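Local coordinates for probable GTP-binding protein EngB (Pyrococcus horikoshii, PDB 2CXX) that binds guanine nucleotide as a probable GTPase, with magnesium as its likely cofactor, and is probably needed for normal cell division and septation, at residues P124-V129 with V159-S164; I4-R9 with V85-V90. One frame throughout, in Å; residues are numbered along the deposited sequence.

In the fold
From the N terminus the chain runs into strand 3-8, the phosphate-binding loop and helix 14-22, goes out through strands 39-43 and 46-50 and helix 62-79, and returns as strand 85-91, where interaction 2 closes a loop of 75 residues beside the first strand. Two helices later comes strand 125-130; after helices 138-149 and 156-159, interaction 1 closes a shorter loop of 29 residues at strand 160-162, an outermost strand. The two loops neither nest nor cross but follow in series. Strands 85-91 and 125-130 are neighbours, joined by probable hydrogen bonds from Ile-126 N and Ala-128 N to Ala-86 O and Leu-88 O, so both contacts belong to one sheet of the G domain.

Interaction 1: residues P124-V129 with V159-S164; sequences PTIVAV and VFIPIS. With GDP (guanosine-5'-diphosphate), chain D.
Val-127 bridges to Phe-160, Ala-128 to Ile-161 and Val-129 to Pro-162, laying edge strand 160-162 parallel to strand 125-130 in the central sheet of this P-loop GTPase. Four backbone hydrogen bonds join them: Val-127 N to Val-159 O (2.7 Å), Ile-161 N to Val-127 O, Val-129 N to Ile-161 O and Ile-163 N to Val-129 O. On one face, with CG anti to its carbonyl carbon (chi1 -65°), the Phe-160 ring lies alongside Val-127, whose CB is 3.6 Å from CD2, and turns that edge toward Val-129 CG2. Val-159 CG1 stands over a face of the ring toward the rim and also meets Val-127 CG2 at 3.7 Å. Ile-142, Leu-145 and Ala-146 of helix 138-149 pack on Phe-160 as well. The other face carries Ile-126 CG2 against Ile-161 CG1 (3.8 Å) and Ala-128 CB against Ile-163 CD1; Leu-174 of helix 171-184 touches Ile-126 there. Beyond the last bridge the chain enters the guanine pocket, where Asp-133 OD1, itself hydrogen-bonded to GDP, and Phe-167 N hold Ser-164 OG. Ser-164 OG lies 3.1 Å from GDP O6, a possible hydrogen bond, though whether the hydroxyl proton goes to O6 is not settled.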
loop_
_atom_site.group_PDB
_atom_site.type_symbol
_atom_site.label_atom_id
_atom_site.label_comp_id
_atom_site.label_asym_id
_atom_site.label_seq_id
_atom_site.Cartn_x
_atom_site.Cartn_y
_atom_site.Cartn_z
ATOM N N PRO A 124 -7.897 9.882 1.119
ATOM C CA PRO A 124 -7.278 9.964 -0.212
ATOM C C PRO A 124 -6.215 8.852 -0.273
ATOM O O PRO A 124 -5.370 8.715 0.639
ATOM C CB PRO A 124 -6.598 11.344 -0.245
ATOM C CG PRO A 124 -7.112 12.050 0.912
ATOM C CD PRO A 124 -7.549 11.060 1.942
ATOM N N THR A 125 -6.239 8.069 -1.352
ATOM C CA THR A 125 -5.320 6.942 -1.463
ATOM C C THR A 125 -4.553 6.918 -2.753
ATOM O O THR A 125 -5.134 7.048 -3.831
ATOM C CB THR A 125 -6.106 5.626 -1.338
ATOM O OG1 THR A 125 -6.757 5.577 -0.065
ATOM C CG2 THR A 125 -5.147 4.413 -1.460
ATOM N N ILE A 126 -3.243 6.746 -2.663
ATOM C CA ILE A 126 -2.414 6.613 -3.868
ATOM C C ILE A 126 -2.011 5.144 -3.918
ATOM O O ILE A 126 -1.721 4.550 -2.893
ATOM C CB ILE A 126 -1.128 7.515 -3.773
ATOM C CG1 ILE A 126 -1.523 8.973 -3.742
ATOM C CG2 ILE A 126 -0.141 7.168 -4.894
ATOM C CD1 ILE A 126 -0.429 9.874 -3.130
ATOM N N VAL A 127 -2.101 4.509 -5.082
ATOM C CA VAL A 127 -1.660 3.135 -5.200
ATOM C C VAL A 127 -0.287 3.139 -5.830
ATOM O O VAL A 127 -0.154 3.531 -6.993
ATOM C CB VAL A 127 -2.620 2.311 -6.116
ATOM C CG1 VAL A 127 -2.079 0.864 -6.309
ATOM C CG2 VAL A 127 -4.024 2.321 -5.508
ATOM N N ALA A 128 0.734 2.700 -5.087
ATOM C CA ALA A 128 2.098 2.597 -5.633
ATOM C C ALA A 128 2.152 1.211 -6.320
ATOM O O ALA A 128 2.104 0.191 -5.652
ATOM C CB ALA A 128 3.139 2.648 -4.496
ATOM N N VAL A 129 2.230 1.179 -7.645
ATOM C CA VAL A 129 2.259 -0.083 -8.374
ATOM C C VAL A 129 3.742 -0.464 -8.521
ATOM O O VAL A 129 4.440 -0.068 -9.453
ATOM C CB VAL A 129 1.535 0.070 -9.714
ATOM C CG1 VAL A 129 1.536 -1.307 -10.416
ATOM C CG2 VAL A 129 0.049 0.569 -9.451
ATOM N N VAL A 159 -4.373 8.278 -9.215
ATOM C CA VAL A 159 -4.327 7.243 -8.194
ATOM C C VAL A 159 -3.182 6.270 -8.318
ATOM O O VAL A 159 -2.445 6.043 -7.338
ATOM C CB VAL A 159 -5.631 6.435 -8.187
ATOM C CG1 VAL A 159 -5.572 5.322 -7.119
ATOM C CG2 VAL A 159 -6.798 7.371 -7.893
ATOM N N PHE A 160 -3.021 5.732 -9.519
ATOM C CA PHE A 160 -2.015 4.689 -9.794
ATOM C C PHE A 160 -0.672 5.189 -10.277
ATOM O O PHE A 160 -0.548 5.709 -11.382
ATOM C CB PHE A 160 -2.576 3.672 -10.804
ATOM C CG PHE A 160 -3.734 2.913 -10.273
ATOM C CD1 PHE A 160 -5.012 3.351 -10.528
ATOM C CD2 PHE A 160 -3.531 1.738 -9.523
ATOM C CE1 PHE A 160 -6.093 2.636 -10.062
ATOM C CE2 PHE A 160 -4.608 0.995 -9.045
ATOM C CZ PHE A 160 -5.899 1.460 -9.334
ATOM N N ILE A 161 0.354 5.026 -9.437
ATOM C CA ILE A 161 1.692 5.475 -9.807
ATOM C C ILE A 161 2.645 4.284 -9.893
ATOM O O ILE A 161 3.023 3.684 -8.864
ATOM C CB ILE A 161 2.288 6.446 -8.734
ATOM C CG1 ILE A 161 1.294 7.571 -8.428
ATOM C CG2 ILE A 161 3.635 7.000 -9.223
ATOM C CD1 ILE A 161 1.016 8.511 -9.544
ATOM N N PRO A 162 3.013 3.889 -11.114
ATOM C CA PRO A 162 3.940 2.758 -11.184
ATOM C C PRO A 162 5.379 3.168 -10.791
ATOM O O PRO A 162 5.891 4.237 -11.155
ATOM C CB PRO A 162 3.800 2.289 -12.630
ATOM C CG PRO A 162 3.429 3.523 -13.374
ATOM C CD PRO A 162 2.566 4.335 -12.453
ATOM N N ILE A 163 6.038 2.308 -10.009
ATOM C CA ILE A 163 7.413 2.597 -9.559
ATOM C C ILE A 163 8.220 1.287 -9.499
ATOM O O ILE A 163 7.663 0.186 -9.626
ATOM C CB ILE A 163 7.409 3.140 -8.085
ATOM C CG1 ILE A 163 6.601 2.149 -7.225
ATOM C CG2 ILE A 163 6.662 4.489 -7.961
ATOM C CD1 ILE A 163 6.696 2.372 -5.753
ATOM N N SER A 164 9.534 1.428 -9.347
ATOM C CA SER A 164 10.372 0.276 -8.993
ATOM C C SER A 164 11.135 0.741 -7.754
ATOM O O SER A 164 12.055 1.528 -7.866
ATOM C CB SER A 164 11.407 -0.135 -10.041
ATOM O OG SER A 164 12.250 -1.141 -9.470
HETATM P PB GDP D . 7.542 -5.882 2.214
HETATM O O1B GDP D . 7.292 -7.216 2.831
HETATM O O2B GDP D . 6.312 -5.436 1.327
HETATM O O3B GDP D . 8.209 -4.821 3.064
HETATM O O3A GDP D . 8.634 -6.173 1.097
HETATM P PA GDP D . 10.198 -5.928 0.883
HETATM O O1A GDP D . 10.469 -4.480 0.766
HETATM O O2A GDP D . 11.020 -6.591 2.049
HETATM O "O5'" GDP D . 10.483 -6.530 -0.576
HETATM C "C5'" GDP D . 10.122 -7.877 -0.648
HETATM C "C4'" GDP D . 10.825 -8.539 -1.840
HETATM O "O4'" GDP D . 10.494 -7.803 -3.099
HETATM C "C3'" GDP D . 12.315 -8.521 -1.842
HETATM O "O3'" GDP D . 13.143 -9.643 -2.177
HETATM C "C2'" GDP D . 12.683 -7.177 -2.507
HETATM O "O2'" GDP D . 14.031 -7.276 -3.104
HETATM C "C1'" GDP D . 11.730 -7.273 -3.702
HETATM N N9 GDP D . 11.389 -5.982 -4.317
HETATM C C8 GDP D . 10.963 -4.791 -3.686
HETATM N N7 GDP D . 10.742 -3.883 -4.573
HETATM C C5 GDP D . 11.001 -4.398 -5.816
HETATM C C6 GDP D . 10.940 -3.901 -7.154
HETATM O O6 GDP D . 10.611 -2.782 -7.399
HETATM N N1 GDP D . 11.276 -4.748 -8.206
HETATM C C2 GDP D . 11.669 -6.034 -7.968
HETATM N N2 GDP D . 11.999 -6.829 -9.042
HETATM N N3 GDP D . 11.737 -6.520 -6.738
HETATM C C4 GDP D . 11.412 -5.737 -5.647
#

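Interaction 2: residues I4-R9 with V85-V90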
loop_
_atom_site.group_PDB
_atom_site.type_symbol
_atom_site.label_atom_id
_atom_site.label_comp_id
_atom_site.label_asym_id
_atom_site.label_seq_id
_atom_site.Cartn_x
_atom_site.Cartn_y
_atom_site.Cartn_z
ATOM N N ILE A 4 1.023 10.148 6.902
ATOM C CA ILE A 4 0.847 9.330 5.719
ATOM C C ILE A 4 0.898 7.863 6.158
ATOM O O ILE A 4 1.833 7.429 6.834
ATOM C CB ILE A 4 2.010 9.598 4.727
ATOM C CG1 ILE A 4 2.055 11.097 4.381
ATOM C CG2 ILE A 4 1.879 8.713 3.489
ATOM C CD1 ILE A 4 3.368 11.754 4.796
ATOM N N ILE A 5 -0.129 7.087 5.846
ATOM C CA ILE A 5 -0.057 5.673 6.219
ATOM C C ILE A 5 0.369 4.880 4.969
ATOM O O ILE A 5 0.131 5.296 3.826
ATOM C CB ILE A 5 -1.413 5.114 6.756
ATOM C CG1 ILE A 5 -2.499 5.087 5.670
ATOM C CG2 ILE A 5 -1.854 5.929 7.971
ATOM C CD1 ILE A 5 -3.875 4.417 6.136
ATOM N N PHE A 6 1.131 3.821 5.223
ATOM C CA PHE A 6 1.570 2.891 4.203
ATOM C C PHE A 6 0.986 1.538 4.575
ATOM O O PHE A 6 0.962 1.132 5.730
ATOM C CB PHE A 6 3.095 2.771 4.089
ATOM C CG PHE A 6 3.725 3.843 3.247
ATOM C CD1 PHE A 6 3.812 5.185 3.706
ATOM C CD2 PHE A 6 4.209 3.532 1.998
ATOM C CE1 PHE A 6 4.375 6.187 2.916
ATOM C CE2 PHE A 6 4.772 4.536 1.182
ATOM C CZ PHE A 6 4.851 5.846 1.635
ATOM N N ALA A 7 0.554 0.812 3.563
ATOM C CA ALA A 7 -0.043 -0.470 3.782
ATOM C C ALA A 7 0.118 -1.312 2.513
ATOM O O ALA A 7 0.300 -0.799 1.420
ATOM C CB ALA A 7 -1.544 -0.273 4.111
ATOM N N GLY A 8 0.092 -2.617 2.668
ATOM C CA GLY A 8 0.196 -3.473 1.475
ATOM C C GLY A 8 0.371 -4.943 1.873
ATOM O O GLY A 8 0.620 -5.255 3.025
ATOM N N ARG A 9 0.183 -5.851 0.931
ATOM C CA ARG A 9 0.394 -7.256 1.292
ATOM C C ARG A 9 1.882 -7.491 1.524
ATOM O O ARG A 9 2.766 -6.786 1.003
ATOM C CB ARG A 9 -0.123 -8.169 0.151
ATOM C CG ARG A 9 -1.637 -8.137 0.059
ATOM C CD ARG A 9 -2.229 -8.958 -1.095
ATOM N NE ARG A 9 -1.441 -8.774 -2.302
ATOM C CZ ARG A 9 -0.458 -9.586 -2.713
ATOM N NH1 ARG A 9 -0.131 -10.696 -2.065
ATOM N NH2 ARG A 9 0.360 -9.196 -3.670
ATOM N N VAL A 85 -3.132 11.185 3.977
ATOM C CA VAL A 85 -3.134 10.427 2.736
ATOM C C VAL A 85 -2.671 9.024 3.032
ATOM O O VAL A 85 -1.979 8.801 3.993
ATOM C CB VAL A 85 -2.215 11.124 1.668
ATOM C CG1 VAL A 85 -0.838 11.208 2.194
ATOM C CG2 VAL A 85 -2.295 10.361 0.295
ATOM N N ALA A 86 -3.092 8.052 2.223
ATOM C CA ALA A 86 -2.706 6.668 2.375
ATOM C C ALA A 86 -2.002 6.215 1.108
ATOM O O ALA A 86 -2.360 6.596 -0.012
ATOM C CB ALA A 86 -3.995 5.729 2.641
ATOM N N VAL A 87 -0.938 5.442 1.275
ATOM C CA VAL A 87 -0.267 4.849 0.121
ATOM C C VAL A 87 -0.446 3.339 0.226
ATOM O O VAL A 87 0.021 2.715 1.188
ATOM C CB VAL A 87 1.224 5.115 0.115
ATOM C CG1 VAL A 87 1.903 4.438 -1.166
ATOM C CG2 VAL A 87 1.440 6.626 0.064
ATOM N N LEU A 88 -1.177 2.756 -0.723
ATOM C CA LEU A 88 -1.325 1.319 -0.739
ATOM C C LEU A 88 -0.290 0.837 -1.753
ATOM O O LEU A 88 -0.349 1.182 -2.933
ATOM C CB LEU A 88 -2.756 0.904 -1.196
ATOM C CG LEU A 88 -2.956 -0.566 -1.614
ATOM C CD1 LEU A 88 -2.679 -1.556 -0.496
ATOM C CD2 LEU A 88 -4.389 -0.747 -2.103
ATOM N N VAL A 89 0.648 0.016 -1.288
ATOM C CA VAL A 89 1.677 -0.554 -2.165
ATOM C C VAL A 89 1.176 -1.881 -2.678
ATOM O O VAL A 89 0.753 -2.684 -1.893
ATOM C CB VAL A 89 2.934 -0.815 -1.369
ATOM C CG1 VAL A 89 4.077 -1.125 -2.307
ATOM C CG2 VAL A 89 3.268 0.436 -0.508
ATOM N N VAL A 90 1.182 -2.093 -3.996
ATOM C CA VAL A 90 0.795 -3.382 -4.583
ATOM C C VAL A 90 1.914 -3.857 -5.449
ATOM O O VAL A 90 2.755 -3.079 -5.907
ATOM C CB VAL A 90 -0.491 -3.343 -5.425
ATOM C CG1 VAL A 90 -1.658 -2.753 -4.524
ATOM C CG2 VAL A 90 -0.293 -2.536 -6.642
HETATM O O HOH W 1 -0.598 -5.112 -1.720
#
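Ile-5 and Ala-7 exchange backbone hydrogen bonds with Val-85, Val-87 and Val-89, setting strands 3-8 and 85-91 side by side and parallel in the central sheet of the P-loop NTPase (G domain) fold. Ile-5 N and Ala-7 N give to Val-85 O and Val-87 O at 3.1 Å each, while Val-87 N and Val-89 N give to Ile-5 O and Ala-7 O at 2.8 Å. These last two are the straighter bonds, both 168° at the hydrogen.

Among the apolar contacts, a CH-pi interaction puts Val-87 CB over one face of the Phe-6 ring, 3.9 Å from its centroid and offset toward the rim. Val-89 CG2 comes up to the edge of that ring, near CD2, and Leu-17 and Leu-21 of helix 14-22 also touch Phe-6. An alanine in place of Phe-6 would remove the ring and is likely to leave Val-87, Val-89 and Leu-17 facing a gap under helix 14-22. Ile-4 CG1 lies alongside Val-85 CG1 on this face. On the other, Ile-5 CG1 sits between its backbone N and carbonyl carbon (chi1 66°) and presses on Ala-86 CB at 3.4 Å, closer than such carbons normally come.

At Gly-8 the chain runs into the probable P-loop, and Arg-9 touches GDP. Beyond Val-89 N, a water bridges the two backbones: it accepts from Arg-9 N at 2.9 Å and donates to Val-89 O at 2.8 Å.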